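Local coordinates for beta-1,4-galactanase (Thielavia heterothallica, PDB 1HJS), which hydrolyses the beta-1,4-galactosidic linkages of type I arabinogalactans as a family 53 glycoside hydrolase of clan GH-A, at residues E271-F276 with N313-Q318; T246-S251 with Y257-D262; V130-E135 with R155-A160; A96-D101 with W107-Y112. All blocks are in the same frame, centred on the assembly; numbering follows the deposited sequence.

Interaction 1 (E271-F276 with N313-Q318); sequences EGQTTF and NTMFSQ
Gln273 lays its terminal amide against the backbone of Thr314 and the side chain of Met315. Its NE2 donates to Thr314 O at 3.0 Å with an N-H...O angle of 149°; the donor stands above the carbonyl plane, 54° out of it, so the bond misses the lone-pair directions. The chain is extended beyond CG (chi2 -172°), which carries the amide across a gap of 8.3 Å between Gln273 CA and Met315 CA. On the other branch of the amide, OE1 touches Met315 CG at 3.6 Å, a van der Waals contact. Both amide atoms have further partners: OE1 is bonded to Ser325 OG and NE2 also to Trp248 O, so the buried group is held by three hydrogen bonds that fix which way round it lies. Tyr295 of strand 290-296 packs on both Gln273 and Met315. The contact thus ties the helix after the seventh strand of a (beta/alpha)8 barrel to the long loop after the eighth, through the amide of a buried glutamine.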
loop_
_atom_site.group_PDB
_atom_site.type_symbol
_atom_site.label_atom_id
_atom_site.label_comp_id
_atom_site.label_asym_id
_atom_site.label_seq_id
_atom_site.Cartn_x
_atom_site.Cartn_y
_atom_site.Cartn_z
ATOM N N GLU A 271 -21.899 5.786 -4.991
ATOM C CA GLU A 271 -22.593 4.503 -5.006
ATOM C C GLU A 271 -21.744 3.494 -5.778
ATOM O O GLU A 271 -21.604 2.336 -5.374
ATOM C CB GLU A 271 -23.963 4.643 -5.682
ATOM C CG GLU A 271 -24.995 5.476 -4.917
ATOM C CD GLU A 271 -24.625 6.949 -4.783
ATOM O OE1 GLU A 271 -24.092 7.533 -5.749
ATOM O OE2 GLU A 271 -24.892 7.531 -3.708
ATOM N N GLY A 272 -21.186 3.948 -6.898
ATOM C CA GLY A 272 -20.341 3.092 -7.712
ATOM C C GLY A 272 -19.096 2.675 -6.948
ATOM O O GLY A 272 -18.653 1.529 -7.055
ATOM N N GLN A 273 -18.523 3.603 -6.181
ATOM C CA GLN A 273 -17.335 3.292 -5.390
ATOM C C GLN A 273 -17.616 2.174 -4.400
ATOM O O GLN A 273 -16.804 1.264 -4.235
ATOM C CB GLN A 273 -16.857 4.506 -4.591
ATOM C CG GLN A 273 -16.260 5.631 -5.389
ATOM C CD GLN A 273 -15.642 6.682 -4.484
ATOM O OE1 GLN A 273 -16.240 7.076 -3.480
ATOM N NE2 GLN A 273 -14.447 7.142 -4.832
ATOM N N THR A 274 -18.761 2.245 -3.723
ATOM C CA THR A 274 -19.091 1.222 -2.737
ATOM C C THR A 274 -19.226 -0.140 -3.401
ATOM O O THR A 274 -18.809 -1.148 -2.837
ATOM C CB THR A 274 -20.396 1.544 -1.967
ATOM O OG1 THR A 274 -21.521 1.369 -2.832
ATOM C CG2 THR A 274 -20.375 2.975 -1.465
ATOM N N THR A 275 -19.798 -0.171 -4.601
ATOM C CA THR A 275 -19.966 -1.432 -5.313
ATOM C C THR A 275 -18.614 -2.020 -5.695
ATOM O O THR A 275 -18.355 -3.198 -5.454
ATOM C CB THR A 275 -20.807 -1.251 -6.595
ATOM O OG1 THR A 275 -22.134 -0.844 -6.237
ATOM C CG2 THR A 275 -20.869 -2.555 -7.384
ATOM N N PHE A 276 -17.752 -1.197 -6.287
ATOM C CA PHE A 276 -16.431 -1.658 -6.695
ATOM C C PHE A 276 -15.610 -2.131 -5.500
ATOM O O PHE A 276 -15.045 -3.224 -5.516
ATOM C CB PHE A 276 -15.667 -0.539 -7.411
ATOM C CG PHE A 276 -14.286 -0.942 -7.864
ATOM C CD1 PHE A 276 -14.117 -1.754 -8.979
ATOM C CD2 PHE A 276 -13.158 -0.513 -7.168
ATOM C CE1 PHE A 276 -12.841 -2.134 -9.402
ATOM C CE2 PHE A 276 -11.875 -0.888 -7.580
ATOM C CZ PHE A 276 -11.716 -1.698 -8.698
ATOM N N ASN A 313 -10.998 10.455 -7.656
ATOM C CA ASN A 313 -11.032 9.116 -7.071
ATOM C C ASN A 313 -11.139 9.177 -5.554
ATOM O O ASN A 313 -11.061 8.150 -4.886
ATOM C CB ASN A 313 -9.764 8.334 -7.426
ATOM C CG ASN A 313 -9.723 7.922 -8.868
ATOM O OD1 ASN A 313 -10.679 7.343 -9.383
ATOM N ND2 ASN A 313 -8.612 8.207 -9.534
ATOM N N THR A 314 -11.307 10.377 -5.010
ATOM C CA THR A 314 -11.399 10.530 -3.564
ATOM C C THR A 314 -12.756 10.084 -3.029
ATOM O O THR A 314 -13.693 9.835 -3.793
ATOM C CB THR A 314 -11.144 11.995 -3.135
ATOM O OG1 THR A 314 -12.177 12.841 -3.659
ATOM C CG2 THR A 314 -9.793 12.468 -3.651
ATOM N N MET A 315 -12.846 9.971 -1.706
ATOM C CA MET A 315 -14.078 9.569 -1.041
ATOM C C MET A 315 -14.535 10.675 -0.091
ATOM O O MET A 315 -15.277 10.428 0.859
ATOM C CB MET A 315 -13.855 8.264 -0.271
ATOM C CG MET A 315 -13.440 7.093 -1.168
ATOM S SD MET A 315 -13.216 5.544 -0.268
ATOM C CE MET A 315 -14.919 4.979 -0.145
ATOM N N PHE A 316 -14.069 11.892 -0.360
ATOM C CA PHE A 316 -14.412 13.073 0.432
ATOM C C PHE A 316 -14.753 14.214 -0.521
ATOM O O PHE A 316 -14.222 14.278 -1.630
ATOM C CB PHE A 316 -13.230 13.505 1.309
ATOM C CG PHE A 316 -13.035 12.661 2.536
ATOM C CD1 PHE A 316 -12.558 11.359 2.438
ATOM C CD2 PHE A 316 -13.340 13.171 3.794
ATOM C CE1 PHE A 316 -12.387 10.572 3.573
ATOM C CE2 PHE A 316 -13.173 12.395 4.940
ATOM C CZ PHE A 316 -12.695 11.089 4.831
ATOM N N SER A 317 -15.632 15.115 -0.091
ATOM C CA SER A 317 -16.006 16.254 -0.926
ATOM C C SER A 317 -14.821 17.208 -0.982
ATOM O O SER A 317 -13.866 17.065 -0.219
ATOM C CB SER A 317 -17.208 16.995 -0.332
ATOM O OG SER A 317 -16.833 17.699 0.833
ATOM N N GLN A 318 -14.881 18.188 -1.876
ATOM C CA GLN A 318 -13.788 19.143 -1.991
ATOM C C GLN A 318 -13.691 20.056 -0.776
ATOM O O GLN A 318 -12.713 20.786 -0.621
ATOM C CB GLN A 318 -13.930 19.961 -3.276
ATOM C CG GLN A 318 -13.561 19.169 -4.523
ATOM C CD GLN A 318 -12.111 18.690 -4.503
ATOM O OE1 GLN A 318 -11.180 19.496 -4.549
ATOM N NE2 GLN A 318 -11.917 17.377 -4.427
#

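Interaction 2 (T246-S251 with Y257-D262); sequences TNWPIS and YSFPSD
Both segments are irregular and their backbones stay well apart, with 10.8 Å between the CA atoms of Trp248 and Phe259, so side chains alone bridge the gap. They are two passes of one loop, the connection between strand 240-245 and helix 270-285 of the (beta/alpha)8 barrel. Phe259 directs its ring edge at the face of the six-membered ring of Trp248 in an offset T-shaped pair: the planes stand at 84° and the centroids are 5.5 Å apart. Trp248 has CG anti to its own N (chi1 -176°), which swings the far rim of the indole out to the second pass of the loop. Two outside contacts help hold that indole: NE1 is hydrogen-bonded to Pro267 O and Phe276 stacks on the ring. At its root, the backbone N of Trp248 is bonded to Tyr295 OH. Pro249 lies on the indole too, its CD 3.5 Å above the plane and offset toward the rim. The ring of the same proline also reaches the phenylalanine, where Pro249 CG approaches Phe259 CZ at 4.1 Å.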
loop_
_atom_site.group_PDB
_atom_site.type_symbol
_atom_site.label_atom_id
_atom_site.label_comp_id
_atom_site.label_asym_id
_atom_site.label_seq_id
_atom_site.Cartn_x
_atom_site.Cartn_y
_atom_site.Cartn_z
ATOM N N THR A 246 -6.001 0.537 -4.253
ATOM C CA THR A 246 -7.098 0.481 -5.214
ATOM C C THR A 246 -7.867 1.800 -5.158
ATOM O O THR A 246 -7.819 2.522 -4.154
ATOM C CB THR A 246 -8.052 -0.714 -4.944
ATOM O OG1 THR A 246 -8.905 -0.914 -6.083
ATOM C CG2 THR A 246 -8.916 -0.456 -3.715
ATOM N N ASN A 247 -8.553 2.113 -6.253
ATOM C CA ASN A 247 -9.331 3.343 -6.397
ATOM C C ASN A 247 -10.518 3.063 -7.321
ATOM O O ASN A 247 -10.488 2.118 -8.112
ATOM C CB ASN A 247 -8.518 4.431 -7.118
ATOM C CG ASN A 247 -7.652 5.280 -6.200
ATOM O OD1 ASN A 247 -6.880 6.105 -6.687
ATOM N ND2 ASN A 247 -7.780 5.103 -4.887
ATOM N N TRP A 248 -11.552 3.888 -7.199
ATOM C CA TRP A 248 -12.705 3.853 -8.097
ATOM C C TRP A 248 -13.147 5.307 -8.170
ATOM O O TRP A 248 -13.322 5.969 -7.146
ATOM C CB TRP A 248 -13.860 2.984 -7.607
ATOM C CG TRP A 248 -14.938 2.962 -8.659
ATOM C CD1 TRP A 248 -16.061 3.738 -8.701
ATOM C CD2 TRP A 248 -14.925 2.213 -9.882
ATOM N NE1 TRP A 248 -16.747 3.521 -9.875
ATOM C CE2 TRP A 248 -16.072 2.590 -10.618
ATOM C CE3 TRP A 248 -14.051 1.261 -10.431
ATOM C CZ2 TRP A 248 -16.370 2.049 -11.876
ATOM C CZ3 TRP A 248 -14.346 0.722 -11.682
ATOM C CH2 TRP A 248 -15.499 1.120 -12.391
ATOM N N PRO A 249 -13.334 5.828 -9.387
ATOM C CA PRO A 249 -13.736 7.225 -9.525
ATOM C C PRO A 249 -15.182 7.622 -9.292
ATOM O O PRO A 249 -16.113 6.855 -9.564
ATOM C CB PRO A 249 -13.273 7.566 -10.941
ATOM C CG PRO A 249 -13.494 6.300 -11.674
ATOM C CD PRO A 249 -13.066 5.211 -10.702
ATOM N N ILE A 250 -15.356 8.830 -8.762
ATOM C CA ILE A 250 -16.685 9.390 -8.572
ATOM C C ILE A 250 -16.857 10.305 -9.785
ATOM O O ILE A 250 -17.930 10.849 -10.033
ATOM C CB ILE A 250 -16.818 10.205 -7.256
ATOM C CG1 ILE A 250 -15.743 11.281 -7.167
ATOM C CG2 ILE A 250 -16.755 9.266 -6.063
ATOM C CD1 ILE A 250 -15.868 12.142 -5.917
ATOM N N SER A 251 -15.775 10.452 -10.544
ATOM C CA SER A 251 -15.776 11.267 -11.755
ATOM C C SER A 251 -14.600 10.894 -12.654
ATOM O O SER A 251 -13.449 10.905 -12.219
ATOM C CB SER A 251 -15.709 12.757 -11.405
ATOM O OG SER A 251 -15.745 13.547 -12.581
ATOM N N TYR A 257 -7.462 5.007 -20.602
ATOM C CA TYR A 257 -7.633 3.614 -21.002
ATOM C C TYR A 257 -9.082 3.190 -20.827
ATOM O O TYR A 257 -9.809 3.750 -20.006
ATOM C CB TYR A 257 -6.756 2.685 -20.159
ATOM C CG TYR A 257 -5.283 3.003 -20.197
ATOM C CD1 TYR A 257 -4.723 3.910 -19.300
ATOM C CD2 TYR A 257 -4.445 2.404 -21.140
ATOM C CE1 TYR A 257 -3.363 4.215 -19.337
ATOM C CE2 TYR A 257 -3.086 2.704 -21.187
ATOM C CZ TYR A 257 -2.553 3.609 -20.284
ATOM O OH TYR A 257 -1.213 3.923 -20.334
ATOM N N SER A 258 -9.504 2.202 -21.607
ATOM C CA SER A 258 -10.861 1.689 -21.499
ATOM C C SER A 258 -10.914 0.898 -20.195
ATOM O O SER A 258 -9.928 0.273 -19.806
ATOM C CB SER A 258 -11.178 0.773 -22.686
ATOM O OG SER A 258 -10.981 1.453 -23.917
ATOM N N PHE A 259 -12.051 0.936 -19.513
ATOM C CA PHE A 259 -12.190 0.210 -18.258
ATOM C C PHE A 259 -12.388 -1.283 -18.495
ATOM O O PHE A 259 -12.851 -1.693 -19.560
ATOM C CB PHE A 259 -13.359 0.779 -17.448
ATOM C CG PHE A 259 -12.974 1.936 -16.569
ATOM C CD1 PHE A 259 -12.361 3.064 -17.106
ATOM C CD2 PHE A 259 -13.202 1.887 -15.198
ATOM C CE1 PHE A 259 -11.977 4.128 -16.284
ATOM C CE2 PHE A 259 -12.822 2.942 -14.374
ATOM C CZ PHE A 259 -12.209 4.064 -14.916
ATOM N N PRO A 260 -12.019 -2.119 -17.508
ATOM C CA PRO A 260 -12.171 -3.571 -17.639
ATOM C C PRO A 260 -13.625 -3.933 -17.918
ATOM O O PRO A 260 -14.546 -3.307 -17.386
ATOM C CB PRO A 260 -11.685 -4.092 -16.290
ATOM C CG PRO A 260 -10.656 -3.076 -15.891
ATOM C CD PRO A 260 -11.345 -1.776 -16.243
ATOM N N SER A 261 -13.826 -4.951 -18.747
ATOM C CA SER A 261 -15.168 -5.376 -19.123
ATOM C C SER A 261 -16.131 -5.671 -17.975
ATOM O O SER A 261 -17.303 -5.300 -18.054
ATOM C CB SER A 261 -15.092 -6.598 -20.049
ATOM O OG SER A 261 -14.495 -7.701 -19.392
ATOM N N ASP A 262 -15.663 -6.325 -16.911
ATOM C CA ASP A 262 -16.567 -6.647 -15.811
ATOM C C ASP A 262 -16.806 -5.569 -14.758
ATOM O O ASP A 262 -17.307 -5.864 -13.673
ATOM C CB ASP A 262 -16.168 -7.963 -15.115
ATOM C CG ASP A 262 -14.717 -7.996 -14.683
ATOM O OD1 ASP A 262 -14.105 -6.920 -14.523
ATOM O OD2 ASP A 262 -14.195 -9.118 -14.486
#

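Interaction 3 (V130-E135 with R155-A160); sequences VSIGNE and RLLHSA
The end of strand 129-132 faces the inner side of helix 150-165, and the backbones come close, with the CA atoms of Ile132 and Ala160 separated by 6.4 Å. No hydrogen bond crosses between the segments; the joint is apolar and rests on Ile132, which divides its branches between two helix residues one turn apart. CG2 meets the methyl of Ala160, with 3.7 Å from Ile132 CG2 to Ala160 CB. The other branch goes to Leu157: chi1 of 48° sets CG1 between the backbone N and the carbonyl carbon, and the extended chi2 then carries Ile132 CD1 to 3.9 Å from Leu157 CD2. In the (beta/alpha)8 barrel this is the layer between the outer face of the fourth strand and the helix that follows it, and the Ile132 side chain also touches Ile175 of the adjacent strand 174-179. The leucine methyl also covers the strand's end, Leu157 CD2 lying 3.6 Å from Ile132 O. There Ile132 is the centre of an inverse gamma turn, after which Gly133 adopts phi 114°, psi 159°, where a CB would collide with the carbonyl O of Ile132, so the position suits glycine. The chain then runs on through Asn134 to Glu135, the probable proton donor, whose OE2 is hydrogen-bonded to Ser212 OG. Away from the barrel wall, Leu156 of the helix packs on Ser106 of helix 102-122.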
loop_
_atom_site.group_PDB
_atom_site.type_symbol
_atom_site.label_atom_id
_atom_site.label_comp_id
_atom_site.label_asym_id
_atom_site.label_seq_id
_atom_site.Cartn_x
_atom_site.Cartn_y
_atom_site.Cartn_z
ATOM N N VAL A 130 4.283 -4.496 7.501
ATOM C CA VAL A 130 5.399 -3.709 6.999
ATOM C C VAL A 130 5.758 -4.261 5.628
ATOM O O VAL A 130 6.039 -5.449 5.497
ATOM C CB VAL A 130 6.658 -3.819 7.893
ATOM C CG1 VAL A 130 7.831 -3.101 7.228
ATOM C CG2 VAL A 130 6.384 -3.216 9.265
ATOM N N SER A 131 5.721 -3.421 4.598
ATOM C CA SER A 131 6.102 -3.897 3.279
ATOM C C SER A 131 7.536 -3.457 3.050
ATOM O O SER A 131 7.893 -2.307 3.309
ATOM C CB SER A 131 5.192 -3.324 2.177
ATOM O OG SER A 131 5.409 -1.940 1.960
ATOM N N ILE A 132 8.371 -4.388 2.604
ATOM C CA ILE A 132 9.758 -4.064 2.315
ATOM C C ILE A 132 9.827 -3.679 0.839
ATOM O O ILE A 132 10.205 -4.479 -0.023
ATOM C CB ILE A 132 10.695 -5.260 2.637
ATOM C CG1 ILE A 132 10.137 -6.556 2.047
ATOM C CG2 ILE A 132 10.835 -5.401 4.149
ATOM C CD1 ILE A 132 10.989 -7.781 2.344
ATOM N N GLY A 133 9.431 -2.438 0.572
ATOM C CA GLY A 133 9.418 -1.913 -0.778
ATOM C C GLY A 133 7.994 -1.623 -1.236
ATOM O O GLY A 133 7.033 -2.160 -0.685
ATOM N N ASN A 134 7.859 -0.768 -2.243
ATOM C CA ASN A 134 6.549 -0.424 -2.787
ATOM C C ASN A 134 6.571 -0.742 -4.277
ATOM O O ASN A 134 7.388 -0.190 -5.018
ATOM C CB ASN A 134 6.254 1.066 -2.587
ATOM C CG ASN A 134 4.849 1.448 -3.042
ATOM O OD1 ASN A 134 3.868 1.226 -2.330
ATOM N ND2 ASN A 134 4.750 2.011 -4.238
ATOM N N GLU A 135 5.676 -1.631 -4.705
ATOM C CA GLU A 135 5.577 -2.048 -6.107
ATOM C C GLU A 135 6.954 -2.342 -6.696
ATOM O O GLU A 135 7.353 -1.743 -7.694
ATOM C CB GLU A 135 4.875 -0.970 -6.941
ATOM C CG GLU A 135 3.469 -0.636 -6.447
ATOM C CD GLU A 135 2.681 0.209 -7.432
ATOM O OE1 GLU A 135 3.312 0.914 -8.243
ATOM O OE2 GLU A 135 1.433 0.179 -7.388
ATOM N N ARG A 155 18.824 -10.868 -2.240
ATOM C CA ARG A 155 19.738 -10.519 -1.163
ATOM C C ARG A 155 19.271 -9.272 -0.416
ATOM O O ARG A 155 19.292 -9.224 0.818
ATOM C CB ARG A 155 21.137 -10.294 -1.732
ATOM C CG ARG A 155 22.149 -9.821 -0.718
ATOM C CD ARG A 155 23.277 -10.827 -0.561
ATOM N NE ARG A 155 24.567 -10.150 -0.463
ATOM C CZ ARG A 155 25.464 -10.098 -1.443
ATOM N NH1 ARG A 155 25.226 -10.691 -2.608
ATOM N NH2 ARG A 155 26.596 -9.437 -1.260
ATOM N N LEU A 156 18.856 -8.261 -1.169
ATOM C CA LEU A 156 18.383 -7.024 -0.566
ATOM C C LEU A 156 17.132 -7.273 0.278
ATOM O O LEU A 156 17.046 -6.816 1.421
ATOM C CB LEU A 156 18.093 -5.984 -1.656
ATOM C CG LEU A 156 19.318 -5.417 -2.383
ATOM C CD1 LEU A 156 18.871 -4.602 -3.592
ATOM C CD2 LEU A 156 20.132 -4.551 -1.426
ATOM N N LEU A 157 16.169 -8.003 -0.278
ATOM C CA LEU A 157 14.934 -8.288 0.449
ATOM C C LEU A 157 15.207 -9.119 1.704
ATOM O O LEU A 157 14.550 -8.934 2.736
ATOM C CB LEU A 157 13.927 -8.995 -0.467
ATOM C CG LEU A 157 13.425 -8.123 -1.626
ATOM C CD1 LEU A 157 12.478 -8.919 -2.506
ATOM C CD2 LEU A 157 12.722 -6.887 -1.075
ATOM N N HIS A 158 16.183 -10.020 1.625
ATOM C CA HIS A 158 16.541 -10.845 2.782
ATOM C C HIS A 158 17.061 -9.933 3.892
ATOM O O HIS A 158 16.714 -10.100 5.064
ATOM C CB HIS A 158 17.621 -11.865 2.400
ATOM C CG HIS A 158 18.063 -12.738 3.536
ATOM N ND1 HIS A 158 17.269 -13.734 4.067
ATOM C CD2 HIS A 158 19.217 -12.760 4.245
ATOM C CE1 HIS A 158 17.917 -14.333 5.051
ATOM N NE2 HIS A 158 19.100 -13.762 5.179
ATOM N N SER A 159 17.891 -8.964 3.516
ATOM C CA SER A 159 18.454 -8.022 4.474
ATOM C C SER A 159 17.372 -7.154 5.102
ATOM O O SER A 159 17.387 -6.917 6.311
ATOM C CB SER A 159 19.494 -7.130 3.797
ATOM O OG SER A 159 20.618 -7.892 3.384
ATOM N N ALA A 160 16.442 -6.675 4.277
ATOM C CA ALA A 160 15.348 -5.836 4.761
ATOM C C ALA A 160 14.474 -6.625 5.733
ATOM O O ALA A 160 14.123 -6.140 6.807
ATOM C CB ALA A 160 14.504 -5.336 3.587
#

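Interaction 4 (A96-D101 with W107-Y112). With NAG (2-acetamido-2-deoxy-beta-D-glucopyranose), chain E; SO4 (sulfate ion), chain F.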
loop_
_atom_site.group_PDB
_atom_site.type_symbol
_atom_site.label_atom_id
_atom_site.label_comp_id
_atom_site.label_asym_id
_atom_site.label_seq_id
_atom_site.Cartn_x
_atom_site.Cartn_y
_atom_site.Cartn_z
ATOM N N ALA A 96 19.494 9.233 -1.281
ATOM C CA ALA A 96 20.741 9.983 -1.360
ATOM C C ALA A 96 21.695 9.516 -0.264
ATOM O O ALA A 96 21.279 9.266 0.863
ATOM C CB ALA A 96 20.469 11.476 -1.221
ATOM N N GLY A 97 22.971 9.383 -0.606
ATOM C CA GLY A 97 23.952 8.958 0.377
ATOM C C GLY A 97 24.145 7.459 0.516
ATOM O O GLY A 97 25.108 7.018 1.144
ATOM N N TRP A 98 23.246 6.666 -0.057
ATOM C CA TRP A 98 23.368 5.214 0.036
ATOM C C TRP A 98 24.351 4.676 -1.002
ATOM O O TRP A 98 24.403 5.163 -2.131
ATOM C CB TRP A 98 22.001 4.555 -0.152
ATOM C CG TRP A 98 21.088 4.695 1.040
ATOM C CD1 TRP A 98 21.072 5.716 1.952
ATOM C CD2 TRP A 98 20.040 3.798 1.427
ATOM N NE1 TRP A 98 20.079 5.506 2.884
ATOM C CE2 TRP A 98 19.430 4.338 2.584
ATOM C CE3 TRP A 98 19.555 2.589 0.909
ATOM C CZ2 TRP A 98 18.356 3.710 3.231
ATOM C CZ3 TRP A 98 18.488 1.964 1.552
ATOM C CH2 TRP A 98 17.902 2.529 2.701
ATOM N N PRO A 99 25.149 3.662 -0.626
ATOM C CA PRO A 99 26.142 3.045 -1.517
ATOM C C PRO A 99 25.500 2.191 -2.607
ATOM O O PRO A 99 24.413 1.645 -2.412
ATOM C CB PRO A 99 26.989 2.218 -0.558
ATOM C CG PRO A 99 25.975 1.758 0.448
ATOM C CD PRO A 99 25.170 3.024 0.704
ATOM N N SER A 100 26.181 2.071 -3.745
ATOM C CA SER A 100 25.668 1.298 -4.876
ATOM C C SER A 100 26.075 -0.170 -4.910
ATOM O O SER A 100 25.336 -1.002 -5.432
ATOM C CB SER A 100 26.099 1.945 -6.197
ATOM O OG SER A 100 25.486 3.208 -6.376
ATOM N N ASP A 101 27.248 -0.500 -4.374
ATOM C CA ASP A 101 27.691 -1.889 -4.408
ATOM C C ASP A 101 26.785 -2.750 -3.535
ATOM O O ASP A 101 26.420 -2.356 -2.428
ATOM C CB ASP A 101 29.148 -2.008 -3.956
ATOM C CG ASP A 101 29.333 -1.693 -2.490
ATOM O OD1 ASP A 101 29.253 -0.506 -2.118
ATOM O OD2 ASP A 101 29.553 -2.641 -1.710
ATOM N N TRP A 107 23.859 -4.003 3.526
ATOM C CA TRP A 107 24.077 -3.671 4.920
ATOM C C TRP A 107 23.373 -2.367 5.281
ATOM O O TRP A 107 22.800 -2.242 6.364
ATOM C CB TRP A 107 25.570 -3.566 5.203
ATOM C CG TRP A 107 25.899 -3.838 6.630
ATOM C CD1 TRP A 107 25.079 -4.414 7.566
ATOM C CD2 TRP A 107 27.143 -3.588 7.285
ATOM N NE1 TRP A 107 25.741 -4.537 8.763
ATOM C CE2 TRP A 107 27.011 -4.038 8.620
ATOM C CE3 TRP A 107 28.361 -3.028 6.876
ATOM C CZ2 TRP A 107 28.052 -3.947 9.549
ATOM C CZ3 TRP A 107 29.400 -2.938 7.803
ATOM C CH2 TRP A 107 29.235 -3.396 9.124
ATOM N N LYS A 108 23.419 -1.402 4.367
ATOM C CA LYS A 108 22.775 -0.109 4.579
ATOM C C LYS A 108 21.276 -0.333 4.746
ATOM O O LYS A 108 20.646 0.236 5.633
ATOM C CB LYS A 108 22.993 0.798 3.365
ATOM C CG LYS A 108 23.154 2.284 3.662
ATOM C CD LYS A 108 22.350 2.779 4.853
ATOM C CE LYS A 108 22.619 4.259 5.085
ATOM N NZ LYS A 108 22.239 4.718 6.450
ATOM N N LEU A 109 20.715 -1.158 3.867
ATOM C CA LEU A 109 19.290 -1.457 3.884
ATOM C C LEU A 109 18.889 -2.116 5.198
ATOM O O LEU A 109 17.845 -1.804 5.772
ATOM C CB LEU A 109 18.936 -2.366 2.705
ATOM C CG LEU A 109 17.459 -2.728 2.555
ATOM C CD1 LEU A 109 16.615 -1.460 2.502
ATOM C CD2 LEU A 109 17.268 -3.554 1.297
ATOM N N TYR A 110 19.726 -3.032 5.669
ATOM C CA TYR A 110 19.464 -3.714 6.927
ATOM C C TYR A 110 19.508 -2.708 8.074
ATOM O O TYR A 110 18.594 -2.663 8.897
ATOM C CB TYR A 110 20.496 -4.825 7.140
ATOM C CG TYR A 110 20.468 -5.440 8.521
ATOM C CD1 TYR A 110 21.251 -4.915 9.549
ATOM C CD2 TYR A 110 19.665 -6.545 8.800
ATOM C CE1 TYR A 110 21.241 -5.480 10.827
ATOM C CE2 TYR A 110 19.646 -7.121 10.075
ATOM C CZ TYR A 110 20.440 -6.578 11.081
ATOM O OH TYR A 110 20.440 -7.136 12.342
ATOM N N ASN A 111 20.561 -1.895 8.112
ATOM C CA ASN A 111 20.724 -0.878 9.149
ATOM C C ASN A 111 19.549 0.086 9.177
ATOM O O ASN A 111 19.008 0.389 10.242
ATOM C CB ASN A 111 21.997 -0.058 8.922
ATOM C CG ASN A 111 23.261 -0.851 9.162
ATOM O OD1 ASN A 111 23.220 -1.977 9.659
ATOM N ND2 ASN A 111 24.389 -0.248 8.804
ATOM N N TYR A 112 19.177 0.586 8.001
ATOM C CA TYR A 112 18.067 1.529 7.887
ATOM C C TYR A 112 16.760 0.940 8.396
ATOM O O TYR A 112 16.037 1.576 9.163
ATOM C CB TYR A 112 17.879 1.960 6.429
ATOM C CG TYR A 112 16.559 2.670 6.180
ATOM C CD1 TYR A 112 16.398 4.021 6.488
ATOM C CD2 TYR A 112 15.458 1.974 5.678
ATOM C CE1 TYR A 112 15.164 4.665 6.301
ATOM C CE2 TYR A 112 14.224 2.604 5.489
ATOM C CZ TYR A 112 14.084 3.947 5.802
ATOM O OH TYR A 112 12.863 4.567 5.614
HETATM C C1 NAG E . 25.659 -0.643 9.380
HETATM C C2 NAG E . 26.789 0.067 8.630
HETATM C C3 NAG E . 28.145 -0.288 9.250
HETATM C C4 NAG E . 28.134 -0.043 10.762
HETATM C C5 NAG E . 26.936 -0.751 11.401
HETATM C C6 NAG E . 26.814 -0.450 12.880
HETATM C C7 NAG E . 26.591 0.572 6.280
HETATM C C8 NAG E . 26.947 0.154 4.860
HETATM N N2 NAG E . 26.765 -0.335 7.237
HETATM O O3 NAG E . 29.164 0.499 8.653
HETATM O O4 NAG E . 29.339 -0.534 11.332
HETATM O O5 NAG E . 25.708 -0.316 10.776
HETATM O O6 NAG E . 26.011 -1.420 13.532
HETATM O O7 NAG E . 26.166 1.707 6.499
HETATM S S SO4 F . 20.001 7.417 6.172
HETATM O O1 SO4 F . 19.185 6.023 6.318
HETATM O O2 SO4 F . 21.289 7.168 6.794
HETATM O O3 SO4 F . 20.099 7.749 4.912
HETATM O O4 SO4 F . 19.245 8.320 7.002
#
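Trp98 lies against Lys108, Leu109 and Tyr112, and its indole organises the packing. Over one face comes the aliphatic part of Lys108, a CH-pi contact with CE 3.9 Å from the centroid of the five-membered ring and 25° off its normal. A bend at chi2 (-33°) folds the lysine chain across the indole, while its CG touches Pro99 CD at 3.7 Å. The indole edge is directed at the face of Tyr112 in an offset edge-to-face pair, planes at 61°, and Trp98 CZ3 meets Leu109 CD1 at 4.0 Å. The polar contacts converge on a sulfate, probably from the crystallisation liquor: Trp98 NE1 donates to O3 at 3.0 Å, Lys108 NZ to O2 at 2.7 Å, and Asn51 ND2 adds another hydrogen bond. Covalently, Asn111 ND2 carries NAG C1, and the sugar covers one face of Trp107, its N2 3.2 Å from Trp107 CE3. Asp101 N-caps helix 102-122 through Asn104 N. The site is a loop folded back on the helix it leads into, with an N-glycosylated outer surface.

Overall arrangement
Interactions 1 and 2 lie on one side of the barrel, their centres 12 Å apart, and interactions 3 and 4 on the other, 13 Å apart. The first two join directly: Ile250 and Pro249 of 246-251 pack on Gln273 and Asn313. Interactions 3 and 4 meet where Leu109 CD2 packs against Leu156 O and Ala160 CB, bringing helices 102-122 and 150-165 together. The first three are buried but differ in chemistry: an amide hydrogen bond in interaction 1, aromatic and proline packing in interaction 2, aliphatic strand-helix packing in interaction 3. Interaction 4, farthest from the chain centre at 23 Å, is partly buried and adds sulfate and glycan contacts.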